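Local coordinates for protein neck and C-terminal motor domain of Kar3 (Candida glabrata, PDB 4GKR) that probably hydrolyses ATP to move along microtubules as a mitotic kinesin-14 motor, and binds ADP, at residues A[90-95]-A[136-141]; A[142-147]-A[211-216]. One frame throughout, in Å; residues are numbered along the deposited sequence.

In the fold
Contacts 1 and 2 follow each other along the chain and share one element, helix 131-147 of the kinesin motor domain. Both are small surface contacts resting on a single residue pair, with centres 14 Å apart on the same side of the chain's centre. Contact 1, nearer the middle of the domain, is aromatic: a phenylalanine of helix 88-93 meets a histidine of the long helix. Contact 2, towards the C-terminal part of that helix and further out, is ionic, joining an aspartate to an arginine of helix 213-222. Phe140, from segment 136-141, packs against Arg213 and Val216 and thereby bridges the two.

Contact 1: A[90-95]-A[136-141]; sequences EIFKEV and INHIFS
Phe92 and His138 reach towards each other from separate helices and make up essentially the whole of this contact, which buries 86 Å² in all. The rings form an offset edge-to-face pair, with centroids 5.3 Å apart and planes inclined at 65°. Phenylalanine supplies the edge: CE2 lies 3.5 Å from His138 ND1 and 3.6 Å from His138 CG, so one corner of the benzene ring is set against the near end of the imidazole. The neighbouring ring atom Phe92 CZ rests against the root of the histidine side chain, 3.7 Å from His138 CB. The contact is thus van der Waals packing that runs from the methylene group, His138 CB, on to CG and ND1 of the ring.

Both side chains leave their helices with CG opposite the main-chain nitrogen (chi1 -164° for Phe92, -166° for His138), which carries each ring across the gap between backbones whose closest CA atoms, those of Phe92 and His138, are still 9.6 Å apart. The imidazole is further fixed at its far end, where His138 NE2 is hydrogen-bonded to Gln100 NE2, and its ring also meets that of Trp142 one helical turn later. Phe92 additionally touches Ala134 and Thr135 of helix 131-147. Elsewhere on the two segments, Ile91 and Val95 pack on strand 335-342, and Ile136 and Ile139 on strand 242-252, so the aromatic contact links two helices that lie over different strands of the central mixed sheet.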
loop_
_atom_site.group_PDB
_atom_site.type_symbol
_atom_site.label_atom_id
_atom_site.label_comp_id
_atom_site.label_asym_id
_atom_site.label_seq_id
_atom_site.Cartn_x
_atom_site.Cartn_y
_atom_site.Cartn_z
ATOM N N GLU A 90 -3.901 -2.339 15.604
ATOM C CA GLU A 90 -2.627 -1.895 16.149
ATOM C C GLU A 90 -1.769 -1.330 15.025
ATOM O O GLU A 90 -1.123 -0.294 15.175
ATOM C CB GLU A 90 -1.911 -3.044 16.886
ATOM N N ILE A 91 -1.804 -2.004 13.886
ATOM C CA ILE A 91 -1.067 -1.578 12.714
ATOM C C ILE A 91 -1.509 -0.210 12.197
ATOM O O ILE A 91 -0.685 0.558 11.705
ATOM C CB ILE A 91 -1.104 -2.661 11.621
ATOM C CG1 ILE A 91 -0.063 -3.732 11.964
ATOM C CG2 ILE A 91 -0.845 -2.063 10.245
ATOM C CD1 ILE A 91 -0.010 -4.891 11.003
ATOM N N PHE A 92 -2.790 0.114 12.319
ATOM C CA PHE A 92 -3.228 1.432 11.871
ATOM C C PHE A 92 -2.709 2.594 12.726
ATOM O O PHE A 92 -2.509 3.702 12.210
ATOM C CB PHE A 92 -4.742 1.530 11.685
ATOM C CG PHE A 92 -5.149 2.723 10.880
ATOM C CD1 PHE A 92 -4.995 2.723 9.491
ATOM C CD2 PHE A 92 -5.612 3.873 11.499
ATOM C CE1 PHE A 92 -5.336 3.830 8.729
ATOM C CE2 PHE A 92 -5.937 4.994 10.740
ATOM C CZ PHE A 92 -5.808 4.967 9.354
ATOM N N LYS A 93 -2.486 2.348 14.019
ATOM C CA LYS A 93 -1.940 3.381 14.914
ATOM C C LYS A 93 -0.621 3.912 14.340
ATOM O O LYS A 93 -0.389 5.116 14.338
ATOM C CB LYS A 93 -1.763 2.853 16.347
ATOM N N GLU A 94 0.193 3.003 13.797
ATOM C CA GLU A 94 1.479 3.320 13.168
ATOM C C GLU A 94 1.392 3.734 11.682
ATOM O O GLU A 94 2.415 3.862 11.024
ATOM C CB GLU A 94 2.458 2.143 13.347
ATOM N N VAL A 95 0.189 3.954 11.160
ATOM C CA VAL A 95 -0.008 4.396 9.763
ATOM C C VAL A 95 -0.790 5.729 9.715
ATOM O O VAL A 95 -0.716 6.506 8.735
ATOM C CB VAL A 95 -0.779 3.316 8.951
ATOM C CG1 VAL A 95 -1.224 3.834 7.604
ATOM C CG2 VAL A 95 0.065 2.069 8.766
ATOM N N ILE A 136 -10.246 5.380 5.239
ATOM C CA ILE A 136 -11.457 6.143 4.938
ATOM C C ILE A 136 -12.065 6.679 6.232
ATOM O O ILE A 136 -12.380 7.864 6.343
ATOM C CB ILE A 136 -12.478 5.336 4.108
ATOM C CG1 ILE A 136 -12.047 5.318 2.632
ATOM C CG2 ILE A 136 -13.877 5.934 4.227
ATOM C CD1 ILE A 136 -12.554 4.141 1.811
ATOM N N ASN A 137 -12.166 5.820 7.229
ATOM C CA ASN A 137 -12.722 6.240 8.515
ATOM C C ASN A 137 -11.918 7.342 9.209
ATOM O O ASN A 137 -12.482 8.294 9.758
ATOM C CB ASN A 137 -12.849 5.051 9.445
ATOM C CG ASN A 137 -13.992 5.209 10.400
ATOM O OD1 ASN A 137 -15.153 5.367 9.980
ATOM N ND2 ASN A 137 -13.686 5.190 11.701
ATOM N N HIS A 138 -10.597 7.209 9.163
ATOM C CA HIS A 138 -9.710 8.146 9.797
ATOM C C HIS A 138 -9.855 9.504 9.178
ATOM O O HIS A 138 -9.889 10.518 9.879
ATOM C CB HIS A 138 -8.277 7.648 9.671
ATOM C CG HIS A 138 -7.320 8.352 10.576
ATOM N ND1 HIS A 138 -7.243 8.080 11.898
ATOM C CD2 HIS A 138 -6.413 9.378 10.325
ATOM C CE1 HIS A 138 -6.318 8.884 12.466
ATOM N NE2 HIS A 138 -5.808 9.676 11.502
ATOM N N ILE A 139 -9.969 9.526 7.850
ATOM C CA ILE A 139 -10.114 10.761 7.105
ATOM C C ILE A 139 -11.399 11.503 7.448
ATOM O O ILE A 139 -11.395 12.726 7.519
ATOM C CB ILE A 139 -9.998 10.499 5.605
ATOM C CG1 ILE A 139 -8.528 10.352 5.233
ATOM C CG2 ILE A 139 -10.617 11.610 4.771
ATOM C CD1 ILE A 139 -8.354 9.600 3.930
ATOM N N PHE A 140 -12.484 10.780 7.695
ATOM C CA PHE A 140 -13.732 11.428 8.069
ATOM C C PHE A 140 -13.651 12.135 9.409
ATOM O O PHE A 140 -14.165 13.246 9.548
ATOM C CB PHE A 140 -14.908 10.454 8.041
ATOM C CG PHE A 140 -15.470 10.228 6.668
ATOM C CD1 PHE A 140 -15.073 11.021 5.595
ATOM C CD2 PHE A 140 -16.413 9.237 6.443
ATOM C CE1 PHE A 140 -15.588 10.812 4.319
ATOM C CE2 PHE A 140 -16.936 9.026 5.169
ATOM C CZ PHE A 140 -16.523 9.814 4.104
ATOM N N SER A 141 -13.019 11.491 10.393
ATOM C CA SER A 141 -12.742 12.122 11.682
ATOM C C SER A 141 -12.140 13.498 11.516
ATOM O O SER A 141 -12.603 14.465 12.105
ATOM C CB SER A 141 -11.757 11.293 12.479
ATOM O OG SER A 141 -12.434 10.292 13.174
#

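Contact 2: A[142-147]-A[211-216]; sequences WIDKLA and DSRDTV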
loop_
_atom_site.group_PDB
_atom_site.type_symbol
_atom_site.label_atom_id
_atom_site.label_comp_id
_atom_site.label_asym_id
_atom_site.label_seq_id
_atom_site.Cartn_x
_atom_site.Cartn_y
_atom_site.Cartn_z
ATOM N N TRP A 142 -11.085 13.575 10.719
ATOM C CA TRP A 142 -10.413 14.835 10.511
ATOM C C TRP A 142 -11.256 15.829 9.776
ATOM O O TRP A 142 -11.232 17.008 10.111
ATOM C CB TRP A 142 -9.035 14.625 9.900
ATOM C CG TRP A 142 -8.135 13.999 10.922
ATOM C CD1 TRP A 142 -7.680 12.694 10.955
ATOM C CD2 TRP A 142 -7.607 14.617 12.147
ATOM N NE1 TRP A 142 -6.909 12.474 12.074
ATOM C CE2 TRP A 142 -6.823 13.583 12.824
ATOM C CE3 TRP A 142 -7.670 15.879 12.702
ATOM C CZ2 TRP A 142 -6.158 13.817 14.011
ATOM C CZ3 TRP A 142 -6.997 16.111 13.909
ATOM C CH2 TRP A 142 -6.266 15.099 14.552
ATOM N N ILE A 143 -12.036 15.361 8.806
ATOM C CA ILE A 143 -12.980 16.223 8.120
ATOM C C ILE A 143 -13.976 16.814 9.105
ATOM O O ILE A 143 -14.175 18.029 9.119
ATOM C CB ILE A 143 -13.699 15.502 6.955
ATOM C CG1 ILE A 143 -12.875 15.591 5.678
ATOM C CG2 ILE A 143 -15.053 16.123 6.639
ATOM C CD1 ILE A 143 -11.415 15.247 5.848
ATOM N N ASP A 144 -14.590 15.973 9.932
ATOM C CA ASP A 144 -15.554 16.467 10.914
ATOM C C ASP A 144 -14.927 17.590 11.714
ATOM O O ASP A 144 -15.500 18.666 11.832
ATOM C CB ASP A 144 -16.053 15.358 11.849
ATOM C CG ASP A 144 -16.988 14.354 11.147
ATOM O OD1 ASP A 144 -17.315 14.565 9.945
ATOM O OD2 ASP A 144 -17.389 13.344 11.805
ATOM N N LYS A 145 -13.728 17.343 12.217
ATOM C CA LYS A 145 -13.015 18.304 13.042
ATOM C C LYS A 145 -12.614 19.591 12.303
ATOM O O LYS A 145 -12.767 20.686 12.846
ATOM C CB LYS A 145 -11.798 17.638 13.680
ATOM C CG LYS A 145 -12.151 16.570 14.701
ATOM C CD LYS A 145 -10.959 15.685 15.030
ATOM C CE LYS A 145 -11.071 15.132 16.447
ATOM N NZ LYS A 145 -10.031 14.088 16.671
ATOM N N LEU A 146 -12.116 19.469 11.076
ATOM C CA LEU A 146 -11.672 20.645 10.331
ATOM C C LEU A 146 -12.799 21.570 9.880
ATOM O O LEU A 146 -12.560 22.737 9.557
ATOM C CB LEU A 146 -10.787 20.260 9.157
ATOM C CG LEU A 146 -9.414 19.752 9.601
ATOM C CD1 LEU A 146 -8.628 19.186 8.416
ATOM C CD2 LEU A 146 -8.650 20.841 10.343
ATOM N N ALA A 147 -14.023 21.050 9.880
ATOM C CA ALA A 147 -15.212 21.833 9.550
ATOM C C ALA A 147 -15.363 22.979 10.536
ATOM O O ALA A 147 -15.821 24.065 10.181
ATOM C CB ALA A 147 -16.448 20.951 9.582
ATOM N N ASP A 211 -20.118 10.626 0.138
ATOM C CA ASP A 211 -20.920 11.705 0.696
ATOM C C ASP A 211 -21.176 11.499 2.183
ATOM O O ASP A 211 -21.392 12.465 2.914
ATOM C CB ASP A 211 -22.252 11.823 -0.055
ATOM N N SER A 212 -21.148 10.239 2.616
ATOM C CA SER A 212 -21.555 9.870 3.968
ATOM C C SER A 212 -20.923 8.559 4.433
ATOM O O SER A 212 -20.397 7.786 3.623
ATOM C CB SER A 212 -23.092 9.773 4.053
ATOM O OG SER A 212 -23.602 8.618 3.399
ATOM N N ARG A 213 -20.983 8.313 5.742
ATOM C CA ARG A 213 -20.563 7.029 6.305
ATOM C C ARG A 213 -21.471 5.888 5.815
ATOM O O ARG A 213 -21.016 4.757 5.647
ATOM C CB ARG A 213 -20.463 7.094 7.839
ATOM C CG ARG A 213 -19.173 7.758 8.321
ATOM C CD ARG A 213 -19.015 7.761 9.836
ATOM N NE ARG A 213 -17.853 8.552 10.273
ATOM C CZ ARG A 213 -17.857 9.874 10.490
ATOM N NH1 ARG A 213 -18.958 10.595 10.310
ATOM N NH2 ARG A 213 -16.751 10.493 10.886
ATOM N N ASP A 214 -22.739 6.208 5.555
ATOM C CA ASP A 214 -23.660 5.288 4.888
ATOM C C ASP A 214 -23.164 4.962 3.469
ATOM O O ASP A 214 -22.972 3.793 3.132
ATOM C CB ASP A 214 -25.089 5.856 4.872
ATOM N N THR A 215 -22.927 5.993 2.657
ATOM C CA THR A 215 -22.377 5.819 1.298
ATOM C C THR A 215 -21.074 4.984 1.243
ATOM O O THR A 215 -20.920 4.121 0.375
ATOM C CB THR A 215 -22.158 7.173 0.580
ATOM O OG1 THR A 215 -23.369 7.945 0.593
ATOM C CG2 THR A 215 -21.724 6.949 -0.862
ATOM N N VAL A 216 -20.153 5.240 2.168
ATOM C CA VAL A 216 -18.920 4.457 2.286
ATOM C C VAL A 216 -19.245 2.981 2.542
ATOM O O VAL A 216 -18.776 2.099 1.818
ATOM C CB VAL A 216 -18.010 5.012 3.415
ATOM C CG1 VAL A 216 -16.943 4.010 3.832
ATOM C CG2 VAL A 216 -17.376 6.325 2.997
#
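A single salt bridge between Asp144 and Arg213 joins the two segments, and it buries just 67 Å² in all. Arg213 NH2 donates to Asp144 OD2 over 3.1 Å, with an N-H...O angle of 159°. The carboxylate oxygen lies close to the guanidinium plane, at the edge of that group, whereas the nitrogen approaches from above the carboxylate plane, 48° out of it. The two planar groups are thus strongly turned against each other, at 65°, and one oxygen does the touching; Arg213 NH1 stands further from Asp144 OD2, at 3.5 Å. The side chains come from opposite directions, and the arginine spans most of the distance, its chain extended from CG to NE.

The closer packing lies on the flank of this bridge, where the guanidinium of Arg213 runs alongside the base of the Phe140 side chain. Val216, a turn further on and away from the bridge, packs on Ile136 and Phe140, while Ile143 and Leu146 turn instead to Tyr153 of strand 152-163. The charged pair itself is the loose side: both residues are exposed, and solvent would probably weaken their attraction.

Arg213 sits in the first turn of its helix, directly after Ser212, whose OG accepts from Thr215 N at 2.8 Å. This is a serine N-cap, and it fixes the helix start from which the arginine extends. The arrangement is a surface salt bridge between neighbouring helices of the kinesin motor domain, a member of the P-loop NTPase clan.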